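Local coordinates for 5'-tyrosyl-DNA phosphodiesterase (PDB 4FVA), which belongs to the endonuclease/exonuclease/phosphatase family of the DNase I-like clan and carries a bound magnesium ion, at residues F89-D95 with Q109-I115; E13-M17 with V43-I47; G23-L29 with E52-D57; R214-L218 with H247-A252. All coordinates share one frame; numbering follows the deposited sequence.

From the N terminus, the chain enters the six-stranded sheet as strand 13-20, and contact 2 closes the loop through helix 29-43 by setting residues 43-47 beside residues 13-17. Contact 3 crosses it: residues 23-29 lie within that loop, and residues 52-57 follow at the end of strand 47-53, where the magnesium ion is bound. Contact 1 comes next in series, a hairpin of strands 90-98 and 107-115 at one border of the seven-stranded sheet. Contact 4, last along the chain, packs strand 212-221 of that sheet against strand 249-255 of the other. It touches contact 2, where Val-16 N lies 2.6 Å from Ala-252 O, a probable hydrogen bond.

Contact 1: residues F89-D95 with Q109-I115; sequences FDVEKHD and QILEGSI
With CG anti to the backbone N in both His-94 (chi1 -180°) and Gln-109 (chi1 -179°), the two side chains converge across the antiparallel strands, and Gln-109 NE2 donates to His-94 NE2 at 3.0 Å. The acceptor lies in the amide plane of Gln-109, whereas the donor sits 22° out of the imidazole plane. Gln-109 NE2 also bonds to Tyr-71 O, and OE1 to Thr-81 OG1. Glu-112 O accepts from both Glu-92 N (2.7 Å) and Lys-93 N (3.2 Å), the mark of a classic beta bulge, which shifts the register by one residue. On the face bearing Lys-93, its chain runs alongside that of Glu-112; NZ and OE1 form a long salt bridge of 3.4 Å, bridged also by a water, while OE2 pairs with Lys-119. Gly-113 leaves room for the Phe-89 ring, whose CE1 comes to 3.6 Å from Gly-113 CA, with Ser-114 N over one face. Val-91 CG1 meets Leu-111 CD1 at 3.7 Å. Strands 90-98 and 107-115 form a beta hairpin; the latter bonds on its other side to strand 118-126, and Leu-111 reaches Tyr-71, Ile-83 and Val-85 in the other sheet.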
loop_
_atom_site.group_PDB
_atom_site.type_symbol
_atom_site.label_atom_id
_atom_site.label_comp_id
_atom_site.label_asym_id
_atom_site.label_seq_id
_atom_site.Cartn_x
_atom_site.Cartn_y
_atom_site.Cartn_z
ATOM N N PHE A 89 11.626 5.102 13.136
ATOM C CA PHE A 89 10.552 6.035 12.817
ATOM C C PHE A 89 9.938 6.520 14.135
ATOM O O PHE A 89 9.443 5.724 14.935
ATOM C CB PHE A 89 9.519 5.322 11.936
ATOM C CG PHE A 89 8.550 6.236 11.240
ATOM C CD1 PHE A 89 7.437 6.731 11.893
ATOM C CD2 PHE A 89 8.761 6.595 9.920
ATOM C CE1 PHE A 89 6.527 7.554 11.243
ATOM C CE2 PHE A 89 7.856 7.433 9.248
ATOM C CZ PHE A 89 6.741 7.910 9.909
ATOM N N ASP A 90 9.980 7.827 14.361
ATOM C CA ASP A 90 9.418 8.417 15.572
ATOM C C ASP A 90 7.972 8.805 15.293
ATOM O O ASP A 90 7.711 9.753 14.548
ATOM C CB ASP A 90 10.256 9.631 16.000
ATOM C CG ASP A 90 9.834 10.202 17.357
ATOM O OD1 ASP A 90 9.290 9.452 18.203
ATOM O OD2 ASP A 90 10.083 11.405 17.587
ATOM N N VAL A 91 7.033 8.066 15.882
ATOM C CA VAL A 91 5.614 8.273 15.601
ATOM C C VAL A 91 5.078 9.454 16.413
ATOM O O VAL A 91 5.318 9.544 17.620
ATOM C CB VAL A 91 4.755 7.009 15.899
ATOM C CG1 VAL A 91 3.248 7.293 15.700
ATOM C CG2 VAL A 91 5.205 5.801 15.041
ATOM N N GLU A 92 4.387 10.367 15.737
ATOM C CA GLU A 92 3.756 11.503 16.409
ATOM C C GLU A 92 2.234 11.295 16.535
ATOM O O GLU A 92 1.642 11.599 17.571
ATOM C CB GLU A 92 4.053 12.809 15.670
ATOM C CG GLU A 92 3.462 14.038 16.352
ATOM C CD GLU A 92 4.189 14.403 17.645
ATOM O OE1 GLU A 92 5.439 14.321 17.675
ATOM O OE2 GLU A 92 3.509 14.766 18.631
ATOM N N LYS A 93 1.612 10.773 15.478
ATOM C CA LYS A 93 0.161 10.523 15.467
ATOM C C LYS A 93 -0.196 9.273 14.673
ATOM O O LYS A 93 0.421 8.991 13.645
ATOM C CB LYS A 93 -0.611 11.679 14.816
ATOM C CG LYS A 93 -0.629 13.010 15.545
ATOM C CD LYS A 93 -1.644 13.922 14.847
ATOM C CE LYS A 93 -1.580 15.346 15.362
ATOM N NZ LYS A 93 -0.292 16.002 15.007
ATOM N N HIS A 94 -1.216 8.548 15.123
ATOM C CA HIS A 94 -1.786 7.490 14.308
ATOM C C HIS A 94 -3.271 7.760 14.246
ATOM O O HIS A 94 -3.955 7.606 15.251
ATOM C CB HIS A 94 -1.519 6.106 14.901
ATOM C CG HIS A 94 -2.083 4.980 14.085
ATOM N ND1 HIS A 94 -2.546 3.812 14.647
ATOM C CD2 HIS A 94 -2.271 4.855 12.747
ATOM C CE1 HIS A 94 -2.975 3.002 13.691
ATOM N NE2 HIS A 94 -2.819 3.610 12.530
ATOM N N ASP A 95 -3.773 8.102 13.061
ATOM C CA ASP A 95 -5.181 8.466 12.913
ATOM C C ASP A 95 -5.835 7.539 11.907
ATOM O O ASP A 95 -5.273 7.274 10.852
ATOM C CB ASP A 95 -5.300 9.905 12.419
ATOM C CG ASP A 95 -4.803 10.930 13.448
ATOM O OD1 ASP A 95 -4.621 10.573 14.631
ATOM O OD2 ASP A 95 -4.553 12.090 13.058
ATOM N N GLN A 109 -5.862 5.377 6.766
ATOM C CA GLN A 109 -4.982 5.180 7.918
ATOM C C GLN A 109 -3.786 6.105 7.776
ATOM O O GLN A 109 -3.042 6.014 6.794
ATOM C CB GLN A 109 -4.518 3.719 8.001
ATOM C CG GLN A 109 -3.595 3.414 9.195
ATOM C CD GLN A 109 -3.116 1.982 9.204
ATOM O OE1 GLN A 109 -3.095 1.326 8.157
ATOM N NE2 GLN A 109 -2.717 1.484 10.382
ATOM N N ILE A 110 -3.590 6.993 8.750
ATOM C CA ILE A 110 -2.537 8.001 8.646
ATOM C C ILE A 110 -1.548 7.856 9.778
ATOM O O ILE A 110 -1.933 7.906 10.951
ATOM C CB ILE A 110 -3.118 9.439 8.648
ATOM C CG1 ILE A 110 -4.073 9.621 7.470
ATOM C CG2 ILE A 110 -2.014 10.480 8.510
ATOM C CD1 ILE A 110 -4.847 10.960 7.501
ATOM N N LEU A 111 -0.282 7.631 9.436
ATOM C CA LEU A 111 0.759 7.617 10.456
ATOM C C LEU A 111 1.692 8.777 10.156
ATOM O O LEU A 111 2.270 8.866 9.067
ATOM C CB LEU A 111 1.532 6.293 10.461
ATOM C CG LEU A 111 2.426 5.990 11.674
ATOM C CD1 LEU A 111 1.566 5.647 12.906
ATOM C CD2 LEU A 111 3.425 4.862 11.392
ATOM N N GLU A 112 1.824 9.665 11.134
ATOM C CA GLU A 112 2.659 10.853 11.026
ATOM C C GLU A 112 3.847 10.690 11.964
ATOM O O GLU A 112 3.678 10.277 13.121
ATOM C CB GLU A 112 1.855 12.099 11.428
ATOM C CG GLU A 112 2.678 13.375 11.513
ATOM C CD GLU A 112 1.909 14.531 12.136
ATOM O OE1 GLU A 112 0.656 14.504 12.145
ATOM O OE2 GLU A 112 2.569 15.452 12.662
ATOM N N GLY A 113 5.043 11.014 11.482
ATOM C CA GLY A 113 6.212 10.927 12.331
ATOM C C GLY A 113 7.394 11.545 11.631
ATOM O O GLY A 113 7.248 12.443 10.807
ATOM N N SER A 114 8.579 11.081 11.977
ATOM C CA SER A 114 9.777 11.519 11.285
ATOM C C SER A 114 10.838 10.435 11.358
ATOM O O SER A 114 10.844 9.615 12.288
ATOM C CB SER A 114 10.291 12.839 11.858
ATOM O OG SER A 114 10.788 12.656 13.161
ATOM N N ILE A 115 11.708 10.409 10.357
ATOM C CA ILE A 115 12.866 9.526 10.389
ATOM C C ILE A 115 14.027 10.450 10.153
ATOM O O ILE A 115 14.083 11.138 9.125
ATOM C CB ILE A 115 12.849 8.406 9.337
ATOM C CG1 ILE A 115 11.597 8.483 8.471
ATOM C CG2 ILE A 115 13.014 7.020 10.009
ATOM C CD1 ILE A 115 11.684 7.626 7.224
HETATM O O HOH W 1 -0.737 16.873 11.998
#

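Contact 2: residues E13-M17 with V43-I47; sequences EVSVM and VNPDI
Ser-15 O receives two backbone N-H groups from the facing segment: Ile-47 N at 3.0 Å and, by a weak, bent bond, Asp-46 N. The same Asp-46 N has a straighter bond to Ser-15 OG at 2.9 Å, for which the hydroxyl stands between its own backbone N and carbonyl carbon (chi1 60°). Asp-46 answers through its carboxylate: OD2 accepts from Ser-15 N at 2.9 Å, met on its anti side and 20° out of the carboxylate plane. Ser-15 and Asp-46 thus hold each other through main chain and side chain together. A water next to Ser-15 OG also donates weakly to Val-43 O.

Here helix 29-43 ends, Asn-44 leaves helical geometry with positive phi, and the chain turns into strand 47-53. This completes a beta-alpha-beta crossover, strand 13-20 to helix to strand 47-53, whose two strands run parallel. Val-16 and Ile-47 are the bridge pair, and Met-17 N donates to Ile-47 O at 2.9 Å.

Beside this turn, Met-17 lies extended across Pro-45, with CB 3.7 Å from Pro-45 CB; its SD reaches Val-43 CG1 at 4.1 Å. On the opposite side of the strand, Val-14 CG2 meets Ile-47 CD1 at 3.8 Å, and Val-14 and Val-16 pack onto Phe-161 of strand 159-163.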
loop_
_atom_site.group_PDB
_atom_site.type_symbol
_atom_site.label_atom_id
_atom_site.label_comp_id
_atom_site.label_asym_id
_atom_site.label_seq_id
_atom_site.Cartn_x
_atom_site.Cartn_y
_atom_site.Cartn_z
ATOM N N GLU A 13 17.541 8.082 1.094
ATOM C CA GLU A 13 16.780 7.097 0.349
ATOM C C GLU A 13 15.779 6.415 1.284
ATOM O O GLU A 13 16.091 6.146 2.445
ATOM C CB GLU A 13 17.764 6.118 -0.294
ATOM C CG GLU A 13 17.191 4.926 -1.014
ATOM C CD GLU A 13 18.281 4.190 -1.776
ATOM O OE1 GLU A 13 19.392 4.754 -1.900
ATOM O OE2 GLU A 13 18.032 3.070 -2.265
ATOM N N VAL A 14 14.556 6.205 0.802
ATOM C CA VAL A 14 13.539 5.500 1.585
ATOM C C VAL A 14 12.701 4.621 0.659
ATOM O O VAL A 14 12.299 5.062 -0.425
ATOM C CB VAL A 14 12.642 6.458 2.392
ATOM C CG1 VAL A 14 11.956 7.443 1.467
ATOM C CG2 VAL A 14 11.604 5.671 3.171
ATOM N N SER A 15 12.474 3.369 1.062
ATOM C CA SER A 15 11.688 2.438 0.250
ATOM C C SER A 15 10.304 2.185 0.853
ATOM O O SER A 15 10.161 1.950 2.061
ATOM C CB SER A 15 12.430 1.111 0.054
ATOM O OG SER A 15 12.694 0.497 1.301
ATOM N N VAL A 16 9.283 2.223 0.004
ATOM C CA VAL A 16 7.925 1.995 0.458
ATOM C C VAL A 16 7.332 0.860 -0.353
ATOM O O VAL A 16 7.367 0.878 -1.592
ATOM C CB VAL A 16 7.045 3.236 0.303
ATOM C CG1 VAL A 16 5.635 2.950 0.864
ATOM C CG2 VAL A 16 7.677 4.438 1.008
ATOM N N MET A 17 6.812 -0.133 0.356
ATOM C CA MET A 17 6.200 -1.304 -0.254
ATOM C C MET A 17 4.736 -1.332 0.161
ATOM O O MET A 17 4.412 -0.977 1.299
ATOM C CB MET A 17 6.910 -2.574 0.221
ATOM C CG MET A 17 6.298 -3.872 -0.310
ATOM S SD MET A 17 7.397 -5.232 0.082
ATOM C CE MET A 17 6.297 -6.625 -0.142
ATOM N N VAL A 43 12.909 -8.281 0.746
ATOM C CA VAL A 43 12.851 -6.975 0.102
ATOM C C VAL A 43 13.299 -5.923 1.103
ATOM O O VAL A 43 13.888 -4.921 0.719
ATOM C CB VAL A 43 11.421 -6.648 -0.399
ATOM C CG1 VAL A 43 11.369 -5.232 -0.950
ATOM C CG2 VAL A 43 10.987 -7.658 -1.465
ATOM N N ASN A 44 12.971 -6.140 2.381
ATOM C CA ASN A 44 13.447 -5.281 3.457
ATOM C C ASN A 44 13.112 -3.806 3.260
ATOM O O ASN A 44 13.992 -2.959 3.337
ATOM C CB ASN A 44 14.973 -5.472 3.625
ATOM C CG ASN A 44 15.487 -5.036 4.998
ATOM O OD1 ASN A 44 14.752 -5.030 5.991
ATOM N ND2 ASN A 44 16.771 -4.678 5.056
ATOM N N PRO A 45 11.828 -3.492 3.022
ATOM C CA PRO A 45 11.426 -2.099 2.792
ATOM C C PRO A 45 11.506 -1.295 4.080
ATOM O O PRO A 45 11.371 -1.904 5.156
ATOM C CB PRO A 45 9.964 -2.237 2.354
ATOM C CG PRO A 45 9.488 -3.500 3.061
ATOM C CD PRO A 45 10.675 -4.417 3.060
ATOM N N ASP A 46 11.728 0.023 3.991
ATOM C CA ASP A 46 11.743 0.853 5.193
ATOM C C ASP A 46 10.342 1.010 5.741
ATOM O O ASP A 46 10.132 1.079 6.960
ATOM C CB ASP A 46 12.313 2.242 4.896
ATOM C CG ASP A 46 13.756 2.190 4.428
ATOM O OD1 ASP A 46 14.583 1.574 5.130
ATOM O OD2 ASP A 46 14.057 2.760 3.360
ATOM N N ILE A 47 9.384 1.069 4.824
ATOM C CA ILE A 47 7.996 1.320 5.173
ATOM C C ILE A 47 7.134 0.334 4.398
ATOM O O ILE A 47 7.353 0.114 3.209
ATOM C CB ILE A 47 7.589 2.769 4.825
ATOM C CG1 ILE A 47 8.410 3.767 5.656
ATOM C CG2 ILE A 47 6.095 2.997 5.059
ATOM C CD1 ILE A 47 8.353 5.183 5.109
HETATM O O HOH W 2 12.507 -1.929 -0.284
#

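Contact 3: residues G23-L29 with E52-D57; sequences GLDGRSL and EVVDRD. With MG (magnesium ion), chain F.
One face of the Arg-56 guanidinium carries Leu-29 CD2, 3.8 Å above the plane and displaced toward the rim, while Gly-26 O approaches obliquely and takes a weak bond from NH2 at 3.0 Å. The arginine reaches there extended from CG to NE, with CG anti to its backbone N (chi1 176°). Its NE also makes a long salt bridge with Asp-57 OD2, so two of its nitrogens have separate oxygen partners, Gly-26 O and Asp-57 OD2. Within 23-29 itself, Arg-27 grips Asp-25 side-on, NE to OD1 and NH2 to OD2, and Asp-25 OD1 accepts from Arg-27 N as well, closing an Asx turn.

The two loops follow neighbouring parallel strands of a DNase I-like fold, at the end of the sheet where the metal lies. Glu-52 OE1 binds the magnesium ion at 2.6 Å, a rather long bond; Asp-22 also binds the metal, as do two waters. Asn-20 donates to the other oxygen, OE2, and so helps to fix the carboxylate's rotation. Leu-24 crosses the Glu-52 side chain at about a right angle, bringing CG to 3.5 Å from OE1, and Gly-23 N donates to Glu-52 O at 2.9 Å in the carbonyl plane. Val-54 points from its loop onto residues 23-29: CG1 packs against Gly-23 O at 3.4 Å, and CG2 meets Leu-29 CD2 at 3.9 Å.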
loop_
_atom_site.group_PDB
_atom_site.type_symbol
_atom_site.label_atom_id
_atom_site.label_comp_id
_atom_site.label_asym_id
_atom_site.label_seq_id
_atom_site.Cartn_x
_atom_site.Cartn_y
_atom_site.Cartn_z
ATOM N N GLY A 23 -6.068 -11.535 2.731
ATOM C CA GLY A 23 -6.417 -12.246 3.955
ATOM C C GLY A 23 -7.829 -12.822 3.956
ATOM O O GLY A 23 -8.144 -13.726 4.744
ATOM N N LEU A 24 -8.694 -12.307 3.084
ATOM C CA LEU A 24 -10.071 -12.810 3.031
ATOM C C LEU A 24 -10.158 -14.172 2.368
ATOM O O LEU A 24 -11.196 -14.843 2.434
ATOM C CB LEU A 24 -10.984 -11.829 2.292
ATOM C CG LEU A 24 -11.262 -10.512 2.997
ATOM C CD1 LEU A 24 -12.141 -9.632 2.105
ATOM C CD2 LEU A 24 -11.934 -10.790 4.363
ATOM N N ASP A 25 -9.076 -14.575 1.706
ATOM C CA ASP A 25 -9.036 -15.895 1.088
ATOM C C ASP A 25 -8.452 -16.899 2.084
ATOM O O ASP A 25 -7.278 -16.823 2.453
ATOM C CB ASP A 25 -8.234 -15.846 -0.207
ATOM C CG ASP A 25 -8.083 -17.207 -0.864
ATOM O OD1 ASP A 25 -8.715 -18.184 -0.394
ATOM O OD2 ASP A 25 -7.325 -17.295 -1.859
ATOM N N GLY A 26 -9.286 -17.827 2.528
ATOM C CA GLY A 26 -8.908 -18.749 3.583
ATOM C C GLY A 26 -8.001 -19.890 3.162
ATOM O O GLY A 26 -7.397 -20.526 4.022
ATOM N N ARG A 27 -7.913 -20.158 1.860
ATOM C CA ARG A 27 -7.094 -21.249 1.338
ATOM C C ARG A 27 -5.589 -21.045 1.555
ATOM O O ARG A 27 -5.017 -20.063 1.084
ATOM C CB ARG A 27 -7.375 -21.430 -0.153
ATOM C CG ARG A 27 -8.849 -21.735 -0.450
ATOM C CD ARG A 27 -9.225 -21.547 -1.925
ATOM N NE ARG A 27 -9.054 -20.163 -2.368
ATOM C CZ ARG A 27 -9.245 -19.743 -3.615
ATOM N NH1 ARG A 27 -9.621 -20.597 -4.558
ATOM N NH2 ARG A 27 -9.063 -18.465 -3.918
ATOM N N SER A 28 -4.950 -21.984 2.253
ATOM C CA SER A 28 -3.508 -21.919 2.507
ATOM C C SER A 28 -3.097 -20.598 3.160
ATOM O O SER A 28 -1.985 -20.107 2.941
ATOM C CB SER A 28 -2.720 -22.111 1.205
ATOM O OG SER A 28 -2.880 -23.417 0.689
ATOM N N LEU A 29 -3.997 -20.023 3.952
ATOM C CA LEU A 29 -3.759 -18.711 4.549
ATOM C C LEU A 29 -2.463 -18.636 5.381
ATOM O O LEU A 29 -1.693 -17.672 5.271
ATOM C CB LEU A 29 -4.968 -18.257 5.370
ATOM C CG LEU A 29 -4.841 -16.868 6.003
ATOM C CD1 LEU A 29 -4.668 -15.804 4.917
ATOM C CD2 LEU A 29 -6.071 -16.541 6.887
ATOM N N GLU A 52 -6.247 -5.708 3.475
ATOM C CA GLU A 52 -6.895 -7.009 3.658
ATOM C C GLU A 52 -6.112 -7.915 4.597
ATOM O O GLU A 52 -5.916 -9.096 4.317
ATOM C CB GLU A 52 -7.147 -7.718 2.316
ATOM C CG GLU A 52 -8.459 -7.304 1.680
ATOM C CD GLU A 52 -8.858 -8.176 0.524
ATOM O OE1 GLU A 52 -8.893 -9.428 0.680
ATOM O OE2 GLU A 52 -9.119 -7.595 -0.554
ATOM N N VAL A 53 -5.675 -7.353 5.715
ATOM C CA VAL A 53 -5.087 -8.120 6.803
ATOM C C VAL A 53 -6.260 -8.665 7.615
ATOM O O VAL A 53 -7.236 -7.943 7.823
ATOM C CB VAL A 53 -4.220 -7.226 7.683
ATOM C CG1 VAL A 53 -3.523 -8.049 8.761
ATOM C CG2 VAL A 53 -3.193 -6.474 6.815
ATOM N N VAL A 54 -6.163 -9.917 8.070
ATOM C CA VAL A 54 -7.184 -10.536 8.930
ATOM C C VAL A 54 -6.583 -11.058 10.232
ATOM O O VAL A 54 -5.372 -11.253 10.329
ATOM C CB VAL A 54 -7.934 -11.681 8.198
ATOM C CG1 VAL A 54 -8.649 -11.158 6.952
ATOM C CG2 VAL A 54 -6.960 -12.813 7.826
ATOM N N ASP A 55 -7.423 -11.261 11.244
ATOM C CA ASP A 55 -6.937 -11.736 12.543
ATOM C C ASP A 55 -6.403 -13.156 12.448
ATOM O O ASP A 55 -5.410 -13.510 13.084
ATOM C CB ASP A 55 -8.046 -11.667 13.591
ATOM C CG ASP A 55 -8.434 -10.244 13.940
ATOM O OD1 ASP A 55 -7.590 -9.327 13.818
ATOM O OD2 ASP A 55 -9.611 -10.035 14.294
ATOM N N ARG A 56 -7.086 -13.974 11.659
ATOM C CA ARG A 56 -6.731 -15.383 11.536
ATOM C C ARG A 56 -5.368 -15.592 10.887
ATOM O O ARG A 56 -5.104 -15.094 9.781
ATOM C CB ARG A 56 -7.806 -16.126 10.745
ATOM C CG ARG A 56 -7.485 -17.594 10.477
ATOM C CD ARG A 56 -8.568 -18.218 9.605
ATOM N NE ARG A 56 -8.051 -19.353 8.841
ATOM C CZ ARG A 56 -8.475 -19.678 7.624
ATOM N NH1 ARG A 56 -9.429 -18.960 7.042
ATOM N NH2 ARG A 56 -7.945 -20.714 6.988
ATOM N N ASP A 57 -4.513 -16.350 11.566
ATOM C CA ASP A 57 -3.197 -16.685 11.036
ATOM C C ASP A 57 -2.338 -15.436 10.840
ATOM O O ASP A 57 -1.534 -15.360 9.909
ATOM C CB ASP A 57 -3.321 -17.460 9.715
ATOM C CG ASP A 57 -3.864 -18.875 9.916
ATOM O OD1 ASP A 57 -3.638 -19.437 11.005
ATOM O OD2 ASP A 57 -4.502 -19.425 8.985
HETATM MG MG MG F . -9.140 -10.800 -1.473
HETATM O O HOH W 3 -11.049 -12.494 -1.403
HETATM O O HOH W 4 -7.050 -9.725 -2.331
#

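Contact 4: residues R214-L218 with H247-A252; sequences RFDRL and HWAINA
A His-carboxylate pair lies at the buried junction of the two sheets in this DNase I-like fold, near a bound malonate ion: His-247 ND1 donates to Asp-216 OD2 at 2.7 Å, with an N-H...O angle of 166°. The oxygen uses its syn lone pair and lies in the imidazole plane, although the carboxylate and ring planes stand 79° apart. The bond probably fixes the rotation of the ring. Thr-196 OG1 also bonds to this oxygen and probably helps to position the carboxylate. The Phe-215 side chain crosses that of His-247 at about a right angle, with His-247 CE1 at the edge of the phenyl ring, 4.2 Å from Phe-215 CD2, and Trp-197 meets both rings.

Strands 216-218 and 249-252 run nearly parallel, but their axes come no closer than 7.7 Å, so side chains fill the gap between the sheets. Ile-250 places CG1 between its backbone N and carbonyl carbon (chi1 61°), which sends CD1 across to the opposing strand. Ile-250 CD1 lies 3.7 Å from Arg-217 C and 3.8 Å from Leu-218 CG. At the far end, Leu-218 CD1 rests 4.2 Å from Ala-252 CB.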
loop_
_atom_site.group_PDB
_atom_site.type_symbol
_atom_site.label_atom_id
_atom_site.label_comp_id
_atom_site.label_asym_id
_atom_site.label_seq_id
_atom_site.Cartn_x
_atom_site.Cartn_y
_atom_site.Cartn_z
ATOM N N ARG A 214 -4.160 -1.863 -12.726
ATOM C CA ARG A 214 -3.175 -1.236 -11.872
ATOM C C ARG A 214 -3.891 -0.680 -10.659
ATOM O O ARG A 214 -3.990 0.538 -10.484
ATOM C CB ARG A 214 -2.422 -0.144 -12.626
ATOM C CG ARG A 214 -1.250 0.421 -11.848
ATOM C CD ARG A 214 -0.262 1.134 -12.767
ATOM N NE ARG A 214 -0.727 2.454 -13.190
ATOM C CZ ARG A 214 -0.517 3.574 -12.502
ATOM N NH1 ARG A 214 0.131 3.529 -11.336
ATOM N NH2 ARG A 214 -0.959 4.736 -12.967
ATOM N N PHE A 215 -4.366 -1.595 -9.823
ATOM C CA PHE A 215 -5.174 -1.279 -8.655
ATOM C C PHE A 215 -4.326 -0.674 -7.545
ATOM O O PHE A 215 -4.789 0.161 -6.780
ATOM C CB PHE A 215 -5.844 -2.555 -8.127
ATOM C CG PHE A 215 -7.069 -2.997 -8.909
ATOM C CD1 PHE A 215 -7.807 -2.092 -9.659
ATOM C CD2 PHE A 215 -7.490 -4.332 -8.863
ATOM C CE1 PHE A 215 -8.942 -2.510 -10.358
ATOM C CE2 PHE A 215 -8.624 -4.759 -9.560
ATOM C CZ PHE A 215 -9.347 -3.845 -10.308
ATOM N N ASP A 216 -3.086 -1.132 -7.446
ATOM C CA ASP A 216 -2.226 -0.744 -6.349
ATOM C C ASP A 216 -1.284 0.371 -6.784
ATOM O O ASP A 216 -0.557 0.230 -7.763
ATOM C CB ASP A 216 -1.465 -1.976 -5.865
ATOM C CG ASP A 216 -2.401 -3.129 -5.548
ATOM O OD1 ASP A 216 -2.957 -3.119 -4.438
ATOM O OD2 ASP A 216 -2.612 -4.024 -6.408
ATOM N N ARG A 217 -1.312 1.487 -6.065
ATOM C CA ARG A 217 -0.528 2.648 -6.476
ATOM C C ARG A 217 0.062 3.378 -5.285
ATOM O O ARG A 217 -0.442 3.278 -4.163
ATOM C CB ARG A 217 -1.385 3.628 -7.288
ATOM C CG ARG A 217 -2.100 2.992 -8.485
ATOM C CD ARG A 217 -2.800 4.036 -9.346
ATOM N NE ARG A 217 -3.636 3.410 -10.381
ATOM C CZ ARG A 217 -4.209 4.069 -11.385
ATOM N NH1 ARG A 217 -4.044 5.382 -11.507
ATOM N NH2 ARG A 217 -4.947 3.417 -12.271
ATOM N N LEU A 218 1.129 4.121 -5.548
ATOM C CA LEU A 218 1.761 4.957 -4.541
ATOM C C LEU A 218 1.981 6.342 -5.125
ATOM O O LEU A 218 2.577 6.483 -6.195
ATOM C CB LEU A 218 3.107 4.356 -4.125
ATOM C CG LEU A 218 2.998 3.347 -2.983
ATOM C CD1 LEU A 218 4.319 2.589 -2.781
ATOM C CD2 LEU A 218 2.556 4.068 -1.693
ATOM N N HIS A 247 -2.796 -10.300 -5.517
ATOM C CA HIS A 247 -2.095 -9.064 -5.930
ATOM C C HIS A 247 -0.564 -9.224 -5.880
ATOM O O HIS A 247 -0.037 -9.898 -4.997
ATOM C CB HIS A 247 -2.438 -7.876 -5.012
ATOM C CG HIS A 247 -3.850 -7.387 -5.126
ATOM N ND1 HIS A 247 -4.166 -6.145 -5.635
ATOM C CD2 HIS A 247 -5.026 -7.951 -4.754
ATOM C CE1 HIS A 247 -5.477 -5.976 -5.601
ATOM N NE2 HIS A 247 -6.022 -7.057 -5.069
ATOM N N TRP A 248 0.143 -8.571 -6.802
ATOM C CA TRP A 248 1.581 -8.401 -6.655
ATOM C C TRP A 248 1.805 -7.267 -5.661
ATOM O O TRP A 248 0.960 -6.381 -5.528
ATOM C CB TRP A 248 2.246 -8.025 -7.981
ATOM C CG TRP A 248 1.937 -8.928 -9.150
ATOM C CD1 TRP A 248 1.736 -8.549 -10.453
ATOM C CD2 TRP A 248 1.802 -10.356 -9.125
ATOM N NE1 TRP A 248 1.496 -9.655 -11.236
ATOM C CE2 TRP A 248 1.529 -10.774 -10.447
ATOM C CE3 TRP A 248 1.894 -11.319 -8.116
ATOM C CZ2 TRP A 248 1.333 -12.118 -10.781
ATOM C CZ3 TRP A 248 1.700 -12.661 -8.452
ATOM C CH2 TRP A 248 1.422 -13.042 -9.768
ATOM N N ALA A 249 2.936 -7.273 -4.969
ATOM C CA ALA A 249 3.268 -6.131 -4.124
ATOM C C ALA A 249 3.932 -5.058 -4.983
ATOM O O ALA A 249 4.591 -5.379 -5.969
ATOM C CB ALA A 249 4.197 -6.557 -2.981
ATOM N N ILE A 250 3.742 -3.793 -4.636
ATOM C CA ILE A 250 4.515 -2.741 -5.270
ATOM C C ILE A 250 5.603 -2.293 -4.305
ATOM O O ILE A 250 5.417 -2.321 -3.088
ATOM C CB ILE A 250 3.663 -1.546 -5.779
ATOM C CG1 ILE A 250 2.915 -0.853 -4.645
ATOM C CG2 ILE A 250 2.677 -2.010 -6.865
ATOM C CD1 ILE A 250 2.118 0.358 -5.131
ATOM N N ASN A 251 6.742 -1.909 -4.862
ATOM C CA ASN A 251 7.919 -1.576 -4.082
ATOM C C ASN A 251 8.612 -0.349 -4.684
ATOM O O ASN A 251 9.214 -0.428 -5.753
ATOM C CB ASN A 251 8.862 -2.782 -4.060
ATOM C CG ASN A 251 10.119 -2.526 -3.244
ATOM O OD1 ASN A 251 10.081 -1.834 -2.236
ATOM N ND2 ASN A 251 11.246 -3.059 -3.705
ATOM N N ALA A 252 8.494 0.797 -4.028
ATOM C CA ALA A 252 9.057 2.020 -4.592
ATOM C C ALA A 252 10.164 2.567 -3.709
ATOM O O ALA A 252 9.991 2.709 -2.480
ATOM C CB ALA A 252 7.961 3.067 -4.800
#